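Local coordinates for translocator protein bipD (Burkholderia pseudomallei, PDB 3NFT), which is needed for invasion of epithelial cells and survival inside host cells, and probably regulates secretion of the effectors BipB and BipC as part of a type III secretion system, at residues D31-A36 with N278-V283; R98-L103 with Q132-I137. One frame throughout, in Å; residues are numbered along the deposited sequence. Where two conformers were deposited one is given.

Contact 1. Residues D31-A36 with N278-V283; sequences DDLRAA and NFDNLV
Leu33 packs against Asp280 and Val283, and its two methyl groups divide the work. A short N-terminal helix here packs on a helical bundle: helix 30-35 rests on helix 244-295, much of which is predicted to form a coiled coil. An N-terminal segment covering a coiled-coil helix is consistent with the intramolecular chaperone role of the N-terminal domain. On one branch, CD1 of Leu33 sits over the flat side of the Asp280 carboxylate, 3.5 Å from CG and 3.6 Å from OD2. It also comes within 3.7 Å of Asp280 CB, so the acid, partly exposed, can offer both its carbon stem and its face to a methyl group; no hydrogen bond joins the two segments. The other branch, CD2, lies 3.6 Å from CG1 of Val283. This is plain apolar packing, in which the two side chains run past one another in opposite senses. Leucine suits the place because its fork can reach two residues set nearly one helical turn apart on the partner, and valine because its compact, branched, apolar side chain fits a buried contact. The first torsion of Val283 (chi1 169°) sets CG1 anti to the backbone N and against the leucine.

Beyond this first shell, Leu95 of helix 76-103 touches both Leu33 and Val283 and extends the apolar packing to a third helix, while the side chain of Asp280 also touches Arg40. The short helix is steadied at its start, where Asp32 N bonds to Thr29 OG1 and Asp32 OD2 receives Met28 N. On the long helix, Phe279 also reaches Leu96 of helix 76-103 and adjoins the acid: Asp280 OD2 lies in the plane of the phenyl ring at its edge, 3.5 Å from Phe279 CD2.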
loop_
_atom_site.group_PDB
_atom_site.type_symbol
_atom_site.label_atom_id
_atom_site.label_comp_id
_atom_site.label_asym_id
_atom_site.label_seq_id
_atom_site.Cartn_x
_atom_site.Cartn_y
_atom_site.Cartn_z
ATOM N N ASP A 31 22.195 -0.234 13.236
ATOM C CA ASP A 31 22.709 0.829 14.100
ATOM C C ASP A 31 21.825 2.073 13.965
ATOM O O ASP A 31 21.516 2.729 14.958
ATOM C CB ASP A 31 24.177 1.153 13.756
ATOM C CG ASP A 31 24.885 1.943 14.853
ATOM O OD1 ASP A 31 25.534 2.953 14.527
ATOM O OD2 ASP A 31 24.796 1.559 16.041
ATOM N N ASP A 32 21.400 2.377 12.738
ATOM C CA ASP A 32 20.481 3.491 12.505
ATOM C C ASP A 32 19.179 3.286 13.269
ATOM O O ASP A 32 18.636 4.222 13.824
ATOM C CB ASP A 32 20.118 3.654 11.021
ATOM C CG ASP A 32 21.258 4.149 10.161
ATOM O OD1 ASP A 32 22.266 4.647 10.697
ATOM O OD2 ASP A 32 21.112 4.058 8.920
ATOM N N LEU A 33 18.641 2.065 13.257
ATOM C CA LEU A 33 17.406 1.803 13.973
ATOM C C LEU A 33 17.575 2.061 15.465
ATOM O O LEU A 33 16.733 2.712 16.091
ATOM C CB LEU A 33 16.906 0.368 13.720
ATOM C CG LEU A 33 16.234 0.139 12.361
ATOM C CD1 LEU A 33 16.080 -1.348 11.997
ATOM C CD2 LEU A 33 14.870 0.803 12.375
ATOM N N ARG A 34 18.676 1.585 16.036
ATOM C CA ARG A 34 18.919 1.794 17.458
ATOM C C ARG A 34 19.075 3.286 17.751
ATOM O O ARG A 34 18.590 3.773 18.772
ATOM C CB ARG A 34 20.124 0.985 17.944
ATOM C CG ARG A 34 19.954 -0.532 17.807
ATOM C CD ARG A 34 21.057 -1.284 18.550
ATOM N NE ARG A 34 22.314 -1.286 17.803
ATOM C CZ ARG A 34 22.675 -2.195 16.892
ATOM N NH1 ARG A 34 21.885 -3.220 16.576
ATOM N NH2 ARG A 34 23.855 -2.076 16.287
ATOM N N ALA A 35 19.706 4.023 16.838
ATOM C CA ALA A 35 19.837 5.481 16.988
ATOM C C ALA A 35 18.519 6.235 16.841
ATOM O O ALA A 35 18.397 7.381 17.290
ATOM C CB ALA A 35 20.868 6.027 15.998
ATOM N N ALA A 36 17.535 5.598 16.201
ATOM C CA ALA A 36 16.177 6.120 16.120
ATOM C C ALA A 36 15.314 5.642 17.293
ATOM O O ALA A 36 14.104 5.937 17.349
ATOM C CB ALA A 36 15.540 5.726 14.802
ATOM N N ASN A 278 10.244 -8.181 10.746
ATOM C CA ASN A 278 9.404 -7.553 9.721
ATOM C C ASN A 278 9.315 -6.028 9.886
ATOM O O ASN A 278 9.328 -5.286 8.897
ATOM C CB ASN A 278 7.996 -8.160 9.711
ATOM C CG ASN A 278 7.936 -9.510 9.004
ATOM O OD1 ASN A 278 8.887 -9.915 8.319
ATOM N ND2 ASN A 278 6.786 -10.195 9.112
ATOM N N PHE A 279 9.241 -5.549 11.126
ATOM C CA PHE A 279 9.202 -4.119 11.358
ATOM C C PHE A 279 10.506 -3.458 10.892
ATOM O O PHE A 279 10.491 -2.460 10.180
ATOM C CB PHE A 279 8.972 -3.757 12.825
ATOM C CG PHE A 279 9.069 -2.290 13.073
ATOM C CD1 PHE A 279 7.956 -1.463 12.940
ATOM C CD2 PHE A 279 10.283 -1.708 13.414
ATOM C CE1 PHE A 279 8.047 -0.096 13.145
ATOM C CE2 PHE A 279 10.362 -0.319 13.624
ATOM C CZ PHE A 279 9.253 0.471 13.462
ATOM N N ASP A 280 11.622 -4.036 11.300
ATOM C CA ASP A 280 12.921 -3.502 10.886
ATOM C C ASP A 280 13.025 -3.446 9.354
ATOM O O ASP A 280 13.501 -2.453 8.786
ATOM C CB ASP A 280 14.034 -4.335 11.493
ATOM C CG ASP A 280 14.173 -4.127 12.993
ATOM O OD1 ASP A 280 15.053 -4.785 13.599
ATOM O OD2 ASP A 280 13.445 -3.281 13.573
ATOM N N ASN A 281 12.589 -4.509 8.685
ATOM C CA ASN A 281 12.579 -4.537 7.222
ATOM C C ASN A 281 11.656 -3.491 6.625
ATOM O O ASN A 281 11.998 -2.840 5.636
ATOM C CB ASN A 281 12.157 -5.904 6.712
ATOM C CG ASN A 281 13.214 -6.959 6.906
ATOM O OD1 ASN A 281 14.384 -6.653 7.152
ATOM N ND2 ASN A 281 12.811 -8.218 6.794
ATOM N N LEU A 282 10.488 -3.309 7.229
ATOM C CA LEU A 282 9.561 -2.248 6.818
ATOM C C LEU A 282 10.201 -0.863 6.873
ATOM O O LEU A 282 10.098 -0.083 5.926
ATOM C CB LEU A 282 8.280 -2.276 7.653
ATOM C CG LEU A 282 7.237 -1.160 7.470
ATOM C CD1 LEU A 282 6.672 -1.132 6.031
ATOM C CD2 LEU A 282 6.097 -1.291 8.510
ATOM N N VAL A 283 10.886 -0.580 7.967
ATOM C CA VAL A 283 11.560 0.701 8.106
ATOM C C VAL A 283 12.647 0.850 7.045
ATOM O O VAL A 283 12.799 1.923 6.462
ATOM C CB VAL A 283 12.161 0.885 9.509
ATOM C CG1 VAL A 283 13.105 2.125 9.531
ATOM C CG2 VAL A 283 11.059 0.990 10.508
#

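Contact 2. Residues R98-L103 with Q132-I137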
loop_
_atom_site.group_PDB
_atom_site.type_symbol
_atom_site.label_atom_id
_atom_site.label_comp_id
_atom_site.label_asym_id
_atom_site.label_seq_id
_atom_site.Cartn_x
_atom_site.Cartn_y
_atom_site.Cartn_z
ATOM N N ARG A 98 7.208 9.326 12.316
ATOM C CA ARG A 98 8.213 10.230 11.732
ATOM C C ARG A 98 8.398 9.984 10.248
ATOM O O ARG A 98 8.515 10.930 9.477
ATOM C CB ARG A 98 9.558 10.110 12.458
ATOM C CG ARG A 98 9.452 10.508 13.911
ATOM C CD ARG A 98 10.787 10.852 14.553
ATOM N NE ARG A 98 11.726 9.737 14.628
ATOM C CZ ARG A 98 11.713 8.772 15.558
ATOM N NH1 ARG A 98 10.783 8.724 16.513
ATOM N NH2 ARG A 98 12.635 7.829 15.526
ATOM N N LEU A 99 8.420 8.713 9.851
ATOM C CA LEU A 99 8.533 8.347 8.432
ATOM C C LEU A 99 7.326 8.824 7.635
ATOM O O LEU A 99 7.467 9.334 6.516
ATOM C CB LEU A 99 8.738 6.837 8.283
ATOM C CG LEU A 99 10.088 6.317 8.802
ATOM C CD1 LEU A 99 10.075 4.797 9.002
ATOM C CD2 LEU A 99 11.226 6.706 7.837
ATOM N N GLU A 100 6.140 8.690 8.221
ATOM C CA GLU A 100 4.906 9.131 7.587
ATOM C C GLU A 100 4.946 10.645 7.369
ATOM O O GLU A 100 4.568 11.154 6.302
ATOM C CB GLU A 100 3.713 8.734 8.447
ATOM C CG GLU A 100 2.378 9.207 7.901
ATOM C CD GLU A 100 1.197 8.683 8.698
ATOM O OE1 GLU A 100 1.390 7.886 9.650
ATOM O OE2 GLU A 100 0.067 9.104 8.377
ATOM N N THR A 101 5.413 11.365 8.376
ATOM C CA THR A 101 5.561 12.816 8.265
ATOM C C THR A 101 6.540 13.192 7.146
ATOM O O THR A 101 6.270 14.122 6.379
ATOM C CB THR A 101 5.980 13.428 9.608
ATOM O OG1 THR A 101 4.971 13.129 10.582
ATOM C CG2 THR A 101 6.139 14.942 9.498
ATOM N N GLU A 102 7.652 12.462 7.047
ATOM C CA GLU A 102 8.607 12.609 5.937
ATOM C C GLU A 102 7.942 12.432 4.564
ATOM O O GLU A 102 8.297 13.134 3.611
ATOM C CB GLU A 102 9.746 11.589 6.069
ATOM C CG GLU A 102 11.007 12.077 6.749
ATOM C CD GLU A 102 12.198 12.127 5.800
ATOM O OE1 GLU A 102 13.177 11.394 6.050
ATOM O OE2 GLU A 102 12.153 12.888 4.803
ATOM N N LEU A 103 6.998 11.491 4.474
ATOM C CA LEU A 103 6.289 11.169 3.222
ATOM C C LEU A 103 5.154 12.128 2.842
ATOM O O LEU A 103 4.746 12.171 1.679
ATOM C CB LEU A 103 5.704 9.749 3.292
ATOM C CG LEU A 103 6.653 8.601 2.975
ATOM C CD1 LEU A 103 6.122 7.284 3.565
ATOM C CD2 LEU A 103 6.873 8.496 1.458
ATOM N N GLN A 132 -0.861 -0.295 8.137
ATOM C CA GLN A 132 -0.850 -1.739 8.423
ATOM C C GLN A 132 0.257 -2.069 9.436
ATOM O O GLN A 132 0.052 -2.852 10.369
ATOM C CB GLN A 132 -0.638 -2.549 7.145
ATOM C CG GLN A 132 -0.469 -4.068 7.351
ATOM C CD GLN A 132 -1.730 -4.740 7.888
ATOM O OE1 GLN A 132 -2.841 -4.310 7.591
ATOM N NE2 GLN A 132 -1.555 -5.790 8.695
ATOM N N GLY A 133 1.416 -1.432 9.264
ATOM C CA GLY A 133 2.535 -1.595 10.207
ATOM C C GLY A 133 2.159 -1.218 11.622
ATOM O O GLY A 133 2.438 -1.960 12.562
ATOM N N LYS A 134 1.515 -0.064 11.770
ATOM C CA LYS A 134 1.020 0.393 13.064
ATOM C C LYS A 134 0.038 -0.610 13.694
ATOM O O LYS A 134 0.124 -0.896 14.888
ATOM C CB LYS A 134 0.348 1.760 12.935
ATOM C CG LYS A 134 1.271 2.926 12.638
ATOM C CD LYS A 134 0.413 4.192 12.549
ATOM C CE LYS A 134 1.140 5.377 11.978
ATOM N NZ LYS A 134 0.208 6.543 11.894
ATOM N N SER A 135 -0.888 -1.135 12.891
ATOM C CA SER A 135 -1.837 -2.158 13.362
ATOM C C SER A 135 -1.125 -3.407 13.874
ATOM O O SER A 135 -1.429 -3.911 14.961
ATOM C CB SER A 135 -2.831 -2.545 12.242
ATOM O OG SER A 135 -3.732 -3.568 12.676
ATOM N N ASP A 136 -0.158 -3.899 13.115
ATOM C CA ASP A 136 0.573 -5.108 13.510
ATOM C C ASP A 136 1.377 -4.887 14.784
ATOM O O ASP A 136 1.425 -5.760 15.649
ATOM C CB ASP A 136 1.487 -5.594 12.392
ATOM C CG ASP A 136 0.735 -6.271 11.267
ATOM O OD1 ASP A 136 -0.408 -6.718 11.480
ATOM O OD2 ASP A 136 1.286 -6.347 10.160
ATOM N N ILE A 137 2.010 -3.721 14.906
ATOM C CA ILE A 137 2.702 -3.393 16.149
ATOM C C ILE A 137 1.808 -3.462 17.352
ATOM O O ILE A 137 2.155 -4.054 18.379
ATOM C CB ILE A 137 3.297 -1.949 16.123
ATOM C CG1 ILE A 137 4.485 -1.897 15.181
ATOM C CG2 ILE A 137 3.654 -1.462 17.552
ATOM C CD1 ILE A 137 4.790 -0.439 14.752
#
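Glu100 and Lys134 make a salt bridge across two helices whose nearest alpha carbons, those of these same residues, are 11.0 Å apart. In sequence order along 98-103, Arg98 comes first; its NH2 donates to the carbonyl oxygen of Ala36, just past helix 30-35, a task for which a long side chain with several N-H groups is well fitted.

Glu100 carries the contact. Its CG stands anti to the backbone N (chi1 177°) and the chain beyond is extended, which sends the carboxylate out toward the neighbouring helix. Lys134 answers with an equally stretched chain, and the two side chains meet at about a right angle. Lys134 NZ donates to Glu100 OE1 over 2.9 Å, on the syn side of that oxygen, the side facing the other carboxylate oxygen. That second oxygen, OE2 of Glu100, stays 4.3 Å from NZ of Lys134, so the ammonium group is held by one oxygen and does not straddle the two. Lys134 CE follows at 3.4 Å from the same Glu100 OE1. Both residues are partly exposed, and solvent probably screens the charges in part. Length suits these residue types to the place: both side chains are long, and stretched out they span the distance between the helices. The side chain of Glu100 also touches Val127, and that of Lys134 touches Arg93.

Apolar residues take the inward side of the same helix, Leu99 meeting Ile290 of helix 244-295 and, further on, Leu103 packing on Leu123, Leu126 and Ile130 of helix 121-160. With leucines buried and a Lys-Glu salt bridge linking the helices at the surface, this is an antiparallel pair of helices in a helical bundle.

How the contacts relate
From the N terminus, the chain first forms helix 30-35, whose partner in contact 1 lies some 240 residues later on helix 244-295; that contact therefore closes a very long loop. Inside it, contact 2 closes a much shorter one, joining the end of helix 76-103 to helix 121-160 across the connection between them. Contact 2 is thus nested within contact 1. Their centres lie 12 Å apart. Contact 1 ties the N-terminal helix to helix 244-295, contact 2 ties helix 76-103 to helix 121-160, and packing of Phe279 on Ile137, Leu282 on Gly133 and Val283 on Leu99 joins the two pairs. Segments 278-283 and 132-137 also touch the second subunit.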